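Local coordinates for protein alpha-14 giardin (Giardia lamblia, PDB 3CHJ) that binds calcium and, in a calcium-dependent way, phospholipid as an annexin, and may link the phospholipid bilayer to the underlying axoneme, at residues 86-91 with 125-130; 106-111 with 147-152. One frame throughout, in Å; residues are numbered along the deposited sequence.

Contact 1: 86-91 with 125-130; sequences LCELIR and QLYNDS
Arg91 and Tyr127 make the broadest part of this contact, the arginine chain laid along one face of the phenol ring. A CH-pi contact sets Arg91 CD 3.7 Å from the centroid of the Tyr127 ring, only 14° off its normal. Arg91 CB lies 3.5 Å from Tyr127 CZ, and farther out the guanidinium runs nearly parallel to the ring, its plane turned by 9°, offset toward CD1. The bend at chi2 (73°) of Arg91 turns the chain along the ring. On the opposite face sits Leu126 CB of the tyrosine's own segment.

The charged end is held more loosely. Asp129 OD2 stands at the guanidinium edge, in its plane, in a long salt bridge to Arg91 NH1 of 3.6 Å. One water closes the gap, accepting from Arg91 NH1 and donating to Asp129 OD2 at 2.6 Å.

Apolar packing completes the contact: Cys87 CB meets Leu126 CD1 at 3.8 Å. The Tyr127 hydroxyl makes a van der Waals contact, Tyr127 OH lying 3.7 Å from Glu88 CG.

The arrangement joins helix 82-94 to the C-terminal end of helix 113-127, where Asn128 leaves the helix with positive phi, within the all-helical annexin fold.

Contact 2: 106-111 with 147-152; sequences DVLLTI and KLINAV
Leu109 meets three residues of the facing helix, Leu148, Ile149 and Val152, and its branched end carries much of the contact. The packing is between aliphatic groups. Leu109 CD1 touches Leu148 CD2 at 3.8 Å, and its other methyl, CD2, lies 3.9 Å from Val152 CG2. From another side, Ile149 CG2 comes to 3.9 Å from Leu109 CG, at the fork of the leucine. Although the first bond of the Leu109 side chain does not aim at the other helix, CG is turned beside the backbone N (chi1 -60°), and the forked end comes nearer. Leu108, which does point across, sets CD1 4.0 Å from Ile149 CB, the two side chains crossing at about a right angle. CG1 of Ile149 lies between the backbone N and the carbonyl carbon (chi1 68°), and CG2, anti to that carbon, meets Leu109.

Backbone takes part at one place: Leu108 O lies 3.4 Å from the methyl Val152 CG1, a van der Waals contact.

The two segments share no hydrogen bond with each other. As the chain leaves helix 101-108, Thr110 OG1 donates to Asp106 O at 2.7 Å, nearly in line with the carbonyl, with a C=O...donor angle of 168°. Asp106 points away from helix 144-154, and its carboxylate forms salt bridges with Arg264 and Arg267 of helix 262-272.

All five touching residues are buried, and with only carbon-to-carbon and carbonyl-to-methyl contacts between the segments, their attraction rests on dispersion and the exclusion of water, while the charge of Asp106 is met elsewhere.

Overall arrangement
Along the chain the segments alternate: 86-91, 106-111, 125-130, then 147-152. The centres of contacts 1 and 2 are about 15 Å apart, contact 1 at the surface and contact 2 nearer the centre of the chain. They touch directly, because helix 82-94 packs on helix 101-108 and the chain just after it: Leu86 CD1 lies 3.8 Å from Ile111 CG2, and Leu89 and Ile90 rest on Val107. Helix 82-94 therefore faces helix 113-127 with one side and helix 101-108 with another, while the end of helix 101-108 and the turn that follows meet helix 144-154. Together the contacts connect these four helices, illustrating how this strandless annexin joins them through side-chain packing from the surface inward.

Contact 1: 86-91 with 125-130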
ATOM      1  N   LEU A  86       4.346   4.151  -7.446  1.00 11.57           N
ATOM      2  CA  LEU A  86       4.550   2.701  -7.295  1.00 12.27           C
ATOM      3  C   LEU A  86       5.872   2.240  -7.906  1.00 11.65           C
ATOM      4  O   LEU A  86       6.603   1.442  -7.300  1.00 12.28           O
ATOM      5  CB  LEU A  86       3.380   1.916  -7.904  1.00 13.00           C
ATOM      6  CG  LEU A  86       1.993   2.241  -7.329  1.00 14.76           C
ATOM      7  CD1 LEU A  86       0.881   1.534  -8.092  1.00 17.74           C
ATOM      8  CD2 LEU A  86       1.906   1.903  -5.855  1.00 15.59           C
ATOM      9  N   CYS A  87       6.187   2.738  -9.106  1.00 11.81           N
ATOM     10  CA  CYS A  87       7.443   2.373  -9.756  1.00 11.25           C
ATOM     11  C   CYS A  87       8.650   2.863  -8.954  1.00 11.05           C
ATOM     12  O   CYS A  87       9.625   2.141  -8.777  1.00 11.08           O
ATOM     13  CB  CYS A  87       7.519   2.960 -11.172  1.00 11.62           C
ATOM     14  SG  CYS A  87       6.407   2.159 -12.317  1.00 14.50           S
ATOM     15  N   GLU A  88       8.582   4.105  -8.490  1.00 11.55           N
ATOM     16  CA  GLU A  88       9.681   4.667  -7.694  1.00 12.03           C
ATOM     17  C   GLU A  88       9.896   3.897  -6.392  1.00 11.56           C
ATOM     18  O   GLU A  88      11.043   3.709  -5.964  1.00 12.77           O
ATOM     19  CB  GLU A  88       9.470   6.142  -7.407  1.00 13.21           C
ATOM     20  CG  GLU A  88       9.465   6.983  -8.677  1.00 15.50           C
ATOM     21  CD  GLU A  88       9.230   8.454  -8.391  1.00 21.23           C
ATOM     22  OE1 GLU A  88       9.168   8.809  -7.202  1.00 24.82           O
ATOM     23  OE2 GLU A  88       9.116   9.242  -9.355  1.00 24.16           O
ATOM     24  N   LEU A  89       8.807   3.441  -5.776  1.00 11.13           N
ATOM     25  CA  LEU A  89       8.938   2.641  -4.547  1.00 11.13           C
ATOM     26  C   LEU A  89       9.615   1.294  -4.825  1.00 11.59           C
ATOM     27  O   LEU A  89      10.479   0.872  -4.075  1.00 12.89           O
ATOM     28  CB  LEU A  89       7.578   2.399  -3.880  1.00 11.54           C
ATOM     29  CG  LEU A  89       6.932   3.656  -3.289  1.00 11.58           C
ATOM     30  CD1 LEU A  89       5.478   3.368  -2.883  1.00 11.66           C
ATOM     31  CD2 LEU A  89       7.717   4.145  -2.076  1.00 13.02           C
ATOM     32  N   ILE A  90       9.218   0.631  -5.907  1.00 10.94           N
ATOM     33  CA  ILE A  90       9.863  -0.646  -6.294  1.00 11.54           C
ATOM     34  C   ILE A  90      11.344  -0.448  -6.627  1.00 12.42           C
ATOM     35  O   ILE A  90      12.187  -1.224  -6.193  1.00 13.74           O
ATOM     36  CB  ILE A  90       9.125  -1.306  -7.474  1.00 11.75           C
ATOM     37  CG1 ILE A  90       7.736  -1.729  -7.021  1.00 12.58           C
ATOM     38  CG2 ILE A  90       9.939  -2.471  -8.045  1.00 10.73           C
ATOM     39  CD1 ILE A  90       6.834  -2.058  -8.194  1.00 14.55           C
ATOM     40  N   ARG A  91      11.653   0.610  -7.370  1.00 13.29           N
ATOM     41  CA  ARG A  91      13.038   0.965  -7.664  1.00 13.65           C
ATOM     42  C   ARG A  91      13.853   1.215  -6.382  1.00 13.71           C
ATOM     43  O   ARG A  91      14.962   0.677  -6.225  1.00 14.36           O
ATOM     44  CB  ARG A  91      13.064   2.194  -8.558  1.00 13.10           C
ATOM     45  CG  ARG A  91      14.469   2.723  -8.848  1.00 14.30           C
ATOM     46  CD  ARG A  91      15.260   1.852  -9.826  1.00 19.28           C
ATOM     47  NE  ARG A  91      16.527   2.520 -10.159  1.00 21.19           N
ATOM     48  CZ  ARG A  91      17.350   2.173 -11.141  1.00 24.96           C
ATOM     49  NH1 ARG A  91      17.073   1.158 -11.942  1.00 26.02           N
ATOM     50  NH2 ARG A  91      18.470   2.863 -11.326  1.00 26.73           N
ATOM     51  N   GLN A 125       9.749   1.701 -18.999  1.00 15.17           N
ATOM     52  CA  GLN A 125      10.022   3.038 -19.584  1.00 16.37           C
ATOM     53  C   GLN A 125      10.943   3.898 -18.743  1.00 16.42           C
ATOM     54  O   GLN A 125      11.757   4.635 -19.277  1.00 16.67           O
ATOM     55  CB  GLN A 125       8.737   3.784 -19.913  1.00 17.06           C
ATOM     56  CG  GLN A 125       7.892   3.097 -20.985  1.00 19.46           C
ATOM     57  CD  GLN A 125       8.654   2.785 -22.291  1.00 23.27           C
ATOM     58  OE1 GLN A 125       8.382   1.771 -22.958  1.00 25.77           O
ATOM     59  NE2 GLN A 125       9.587   3.658 -22.666  1.00 25.24           N
ATOM     60  N   LEU A 126      10.818   3.798 -17.424  1.00 15.87           N
ATOM     61  CA  LEU A 126      11.610   4.622 -16.519  1.00 15.49           C
ATOM     62  C   LEU A 126      13.016   4.102 -16.303  1.00 15.74           C
ATOM     63  O   LEU A 126      13.956   4.884 -16.157  1.00 17.50           O
ATOM     64  CB  LEU A 126      10.912   4.733 -15.158  1.00 14.79           C
ATOM     65  CG  LEU A 126       9.587   5.504 -15.091  1.00 14.22           C
ATOM     66  CD1 LEU A 126       8.966   5.324 -13.739  1.00 17.00           C
ATOM     67  CD2 LEU A 126       9.835   6.998 -15.365  1.00 15.49           C
ATOM     68  N   TYR A 127      13.158   2.778 -16.268  1.00 15.26           N
ATOM     69  CA  TYR A 127      14.369   2.155 -15.748  1.00 16.04           C
ATOM     70  C   TYR A 127      15.089   1.202 -16.700  1.00 16.27           C
ATOM     71  O   TYR A 127      16.200   0.750 -16.384  1.00 16.91           O
ATOM     72  CB  TYR A 127      14.068   1.420 -14.433  1.00 15.73           C
ATOM     73  CG  TYR A 127      13.480   2.341 -13.393  1.00 14.62           C
ATOM     74  CD1 TYR A 127      14.181   3.487 -12.974  1.00 16.16           C
ATOM     75  CD2 TYR A 127      12.245   2.074 -12.822  1.00 13.99           C
ATOM     76  CE1 TYR A 127      13.633   4.359 -12.021  1.00 15.91           C
ATOM     77  CE2 TYR A 127      11.688   2.932 -11.883  1.00 15.91           C
ATOM     78  CZ  TYR A 127      12.387   4.063 -11.483  1.00 15.13           C
ATOM     79  OH  TYR A 127      11.843   4.910 -10.538  1.00 18.03           O
ATOM     80  N   ASN A 128      14.452   0.889 -17.835  1.00 16.74           N
ATOM     81  CA  ASN A 128      15.010  -0.042 -18.831  1.00 18.71           C
ATOM     82  C   ASN A 128      15.193  -1.449 -18.259  1.00 18.68           C
ATOM     83  O   ASN A 128      16.032  -2.233 -18.720  1.00 19.47           O
ATOM     84  CB  ASN A 128      16.352   0.501 -19.370  1.00 19.60           C
ATOM     85  CG  ASN A 128      16.908  -0.316 -20.515  1.00 23.35           C
ATOM     86  OD1 ASN A 128      16.182  -0.690 -21.425  1.00 25.49           O
ATOM     87  ND2 ASN A 128      18.219  -0.577 -20.485  1.00 26.31           N
ATOM     88  N   ASP A 129      14.389  -1.760 -17.243  1.00 17.59           N
ATOM     89  CA  ASP A 129      14.421  -3.054 -16.572  1.00 17.43           C
ATOM     90  C   ASP A 129      13.025  -3.616 -16.539  1.00 15.44           C
ATOM     91  O   ASP A 129      12.051  -2.863 -16.520  1.00 15.10           O
ATOM     92  CB  ASP A 129      14.842  -2.888 -15.108  1.00 17.88           C
ATOM     93  CG  ASP A 129      16.294  -2.515 -14.947  1.00 22.87           C
ATOM     94  OD1 ASP A 129      17.133  -2.868 -15.814  1.00 28.23           O
ATOM     95  OD2 ASP A 129      16.596  -1.867 -13.925  1.00 25.74           O
ATOM     96  N   SER A 130      12.938  -4.941 -16.487  1.00 14.73           N
ATOM     97  CA  SER A 130      11.658  -5.609 -16.271  1.00 13.69           C
ATOM     98  C   SER A 130      11.318  -5.579 -14.785  1.00 12.96           C
ATOM     99  O   SER A 130      12.138  -5.948 -13.962  1.00 12.72           O
ATOM    100  CB  SER A 130      11.759  -7.060 -16.727  1.00 14.05           C
ATOM    101  OG  SER A 130      10.788  -7.895 -16.090  1.00 13.84           O
TER
HETATM  102  O   HOH W   1      15.402  -1.426 -11.631  1.00 18.18           O

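Contact 2: 106-111 with 147-152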
ATOM      1  N   ASP A 106       4.327  -4.661   0.333  1.00  9.13           N
ATOM      2  CA  ASP A 106       3.312  -3.628   0.548  1.00  9.43           C
ATOM      3  C   ASP A 106       2.769  -3.110  -0.770  1.00 10.69           C
ATOM      4  O   ASP A 106       1.567  -2.820  -0.881  1.00 11.35           O
ATOM      5  CB  ASP A 106       3.907  -2.432   1.291  1.00  9.11           C
ATOM      6  CG  ASP A 106       4.148  -2.701   2.770  1.00 11.45           C
ATOM      7  OD1 ASP A 106       3.678  -3.730   3.332  1.00 10.95           O
ATOM      8  OD2 ASP A 106       4.813  -1.830   3.371  1.00 12.73           O
ATOM      9  N   VAL A 107       3.652  -2.952  -1.753  1.00 10.56           N
ATOM     10  CA  VAL A 107       3.252  -2.362  -3.032  1.00 11.44           C
ATOM     11  C   VAL A 107       2.504  -3.378  -3.872  1.00 12.04           C
ATOM     12  O   VAL A 107       1.360  -3.149  -4.289  1.00 13.17           O
ATOM     13  CB  VAL A 107       4.471  -1.827  -3.807  1.00 11.48           C
ATOM     14  CG1 VAL A 107       4.069  -1.422  -5.226  1.00 13.99           C
ATOM     15  CG2 VAL A 107       5.097  -0.647  -3.051  1.00 12.08           C
ATOM     16  N   LEU A 108       3.132  -4.514  -4.128  1.00 12.00           N
ATOM     17  CA  LEU A 108       2.598  -5.426  -5.136  1.00 11.88           C
ATOM     18  C   LEU A 108       1.279  -6.052  -4.731  1.00 12.61           C
ATOM     19  O   LEU A 108       0.467  -6.381  -5.608  1.00 12.93           O
ATOM     20  CB  LEU A 108       3.631  -6.481  -5.500  1.00 12.08           C
ATOM     21  CG  LEU A 108       4.763  -5.892  -6.338  1.00 12.98           C
ATOM     22  CD1 LEU A 108       5.949  -6.849  -6.408  1.00 14.98           C
ATOM     23  CD2 LEU A 108       4.237  -5.566  -7.768  1.00 15.08           C
ATOM     24  N   LEU A 109       1.055  -6.207  -3.423  1.00 11.94           N
ATOM     25  CA  LEU A 109      -0.127  -6.943  -2.947  1.00 12.44           C
ATOM     26  C   LEU A 109      -1.331  -6.047  -2.679  1.00 14.15           C
ATOM     27  O   LEU A 109      -2.383  -6.540  -2.271  1.00 15.21           O
ATOM     28  CB  LEU A 109       0.180  -7.806  -1.729  1.00 12.43           C
ATOM     29  CG  LEU A 109       1.259  -8.863  -1.964  1.00 10.35           C
ATOM     30  CD1 LEU A 109       1.426  -9.698  -0.691  1.00 11.71           C
ATOM     31  CD2 LEU A 109       0.881  -9.727  -3.168  1.00 11.43           C
ATOM     32  N   THR A 110      -1.177  -4.748  -2.909  1.00 13.75           N
ATOM     33  CA  THR A 110      -2.279  -3.823  -2.561  1.00 14.71           C
ATOM     34  C   THR A 110      -2.674  -2.927  -3.718  1.00 15.64           C
ATOM     35  O   THR A 110      -3.270  -1.860  -3.514  1.00 16.72           O
ATOM     36  CB  THR A 110      -1.975  -2.958  -1.344  1.00 14.67           C
ATOM     37  OG1 THR A 110      -0.908  -2.053  -1.671  1.00 14.31           O
ATOM     38  CG2 THR A 110      -1.623  -3.800  -0.119  1.00 14.62           C
ATOM     39  N   ILE A 111      -2.350  -3.363  -4.924  1.00 15.89           N
ATOM     40  CA  ILE A 111      -2.786  -2.677  -6.137  1.00 17.78           C
ATOM     41  C   ILE A 111      -3.594  -3.583  -7.066  1.00 18.81           C
ATOM     42  O   ILE A 111      -3.415  -4.807  -7.104  1.00 19.27           O
ATOM     43  CB  ILE A 111      -1.612  -2.017  -6.877  1.00 17.41           C
ATOM     44  CG1 ILE A 111      -0.563  -3.072  -7.288  1.00 18.37           C
ATOM     45  CG2 ILE A 111      -1.040  -0.927  -5.987  1.00 16.35           C
ATOM     46  CD1 ILE A 111       0.641  -2.526  -8.024  1.00 17.93           C
ATOM     47  N   LYS A 147       7.198 -16.174  -3.687  1.00  9.64           N
ATOM     48  CA  LYS A 147       6.413 -16.844  -4.731  1.00 10.56           C
ATOM     49  C   LYS A 147       5.140 -16.025  -5.002  1.00 10.47           C
ATOM     50  O   LYS A 147       4.715 -15.870  -6.151  1.00 11.29           O
ATOM     51  CB  LYS A 147       6.023 -18.261  -4.315  1.00 11.12           C
ATOM     52  CG  LYS A 147       7.200 -19.197  -4.165  1.00 12.07           C
ATOM     53  CD  LYS A 147       6.734 -20.604  -3.792  1.00 13.90           C
ATOM     54  CE  LYS A 147       7.894 -21.554  -3.582  1.00 15.66           C
ATOM     55  NZ  LYS A 147       8.629 -21.832  -4.846  1.00 20.87           N
ATOM     56  N   LEU A 148       4.539 -15.498  -3.932  1.00 10.14           N
ATOM     57  CA  LEU A 148       3.291 -14.761  -4.056  1.00 10.12           C
ATOM     58  C   LEU A 148       3.511 -13.463  -4.839  1.00 10.18           C
ATOM     59  O   LEU A 148       2.780 -13.201  -5.806  1.00 10.65           O
ATOM     60  CB  LEU A 148       2.664 -14.491  -2.678  1.00 10.01           C
ATOM     61  CG  LEU A 148       1.381 -13.667  -2.705  1.00 10.93           C
ATOM     62  CD1 LEU A 148       0.280 -14.396  -3.485  1.00 13.95           C
ATOM     63  CD2 LEU A 148       0.952 -13.384  -1.302  1.00 12.26           C
ATOM     64  N   ILE A 149       4.476 -12.629  -4.427  1.00 10.45           N
ATOM     65  CA  ILE A 149       4.677 -11.365  -5.155  1.00 10.07           C
ATOM     66  C   ILE A 149       5.199 -11.589  -6.587  1.00 10.51           C
ATOM     67  O   ILE A 149       4.865 -10.812  -7.469  1.00 10.94           O
ATOM     68  CB  ILE A 149       5.509 -10.312  -4.402  1.00 10.54           C
ATOM     69  CG1 ILE A 149       6.978 -10.761  -4.264  1.00  9.65           C
ATOM     70  CG2 ILE A 149       4.847  -9.994  -3.066  1.00 11.64           C
ATOM     71  CD1 ILE A 149       7.896  -9.656  -3.666  1.00  9.76           C
ATOM     72  N   ASN A 150       6.002 -12.636  -6.813  1.00 10.04           N
ATOM     73  CA  ASN A 150       6.425 -12.948  -8.184  1.00 10.03           C
ATOM     74  C   ASN A 150       5.223 -13.317  -9.051  1.00 11.17           C
ATOM     75  O   ASN A 150       5.131 -12.894 -10.230  1.00 11.92           O
ATOM     76  CB  ASN A 150       7.430 -14.106  -8.204  1.00 11.32           C
ATOM     77  CG  ASN A 150       8.793 -13.709  -7.687  1.00 11.37           C
ATOM     78  OD1 ASN A 150       9.203 -12.534  -7.770  1.00 13.75           O
ATOM     79  ND2 ASN A 150       9.510 -14.676  -7.152  1.00 12.15           N
ATOM     80  N   ALA A 151       4.302 -14.108  -8.500  1.00 10.76           N
ATOM     81  CA  ALA A 151       3.117 -14.496  -9.262  1.00 11.12           C
ATOM     82  C   ALA A 151       2.261 -13.272  -9.594  1.00 11.87           C
ATOM     83  O   ALA A 151       1.686 -13.144 -10.689  1.00 14.33           O
ATOM     84  CB  ALA A 151       2.311 -15.518  -8.500  1.00 10.51           C
ATOM     85  N   VAL A 152       2.112 -12.385  -8.626  1.00 11.18           N
ATOM     86  CA  VAL A 152       1.352 -11.171  -8.847  1.00 12.05           C
ATOM     87  C   VAL A 152       2.053 -10.245  -9.852  1.00 12.63           C
ATOM     88  O   VAL A 152       1.406  -9.684 -10.747  1.00 12.85           O
ATOM     89  CB  VAL A 152       1.099 -10.446  -7.504  1.00 12.22           C
ATOM     90  CG1 VAL A 152       0.567  -9.035  -7.713  1.00 12.27           C
ATOM     91  CG2 VAL A 152       0.150 -11.284  -6.659  1.00 13.67           C
TER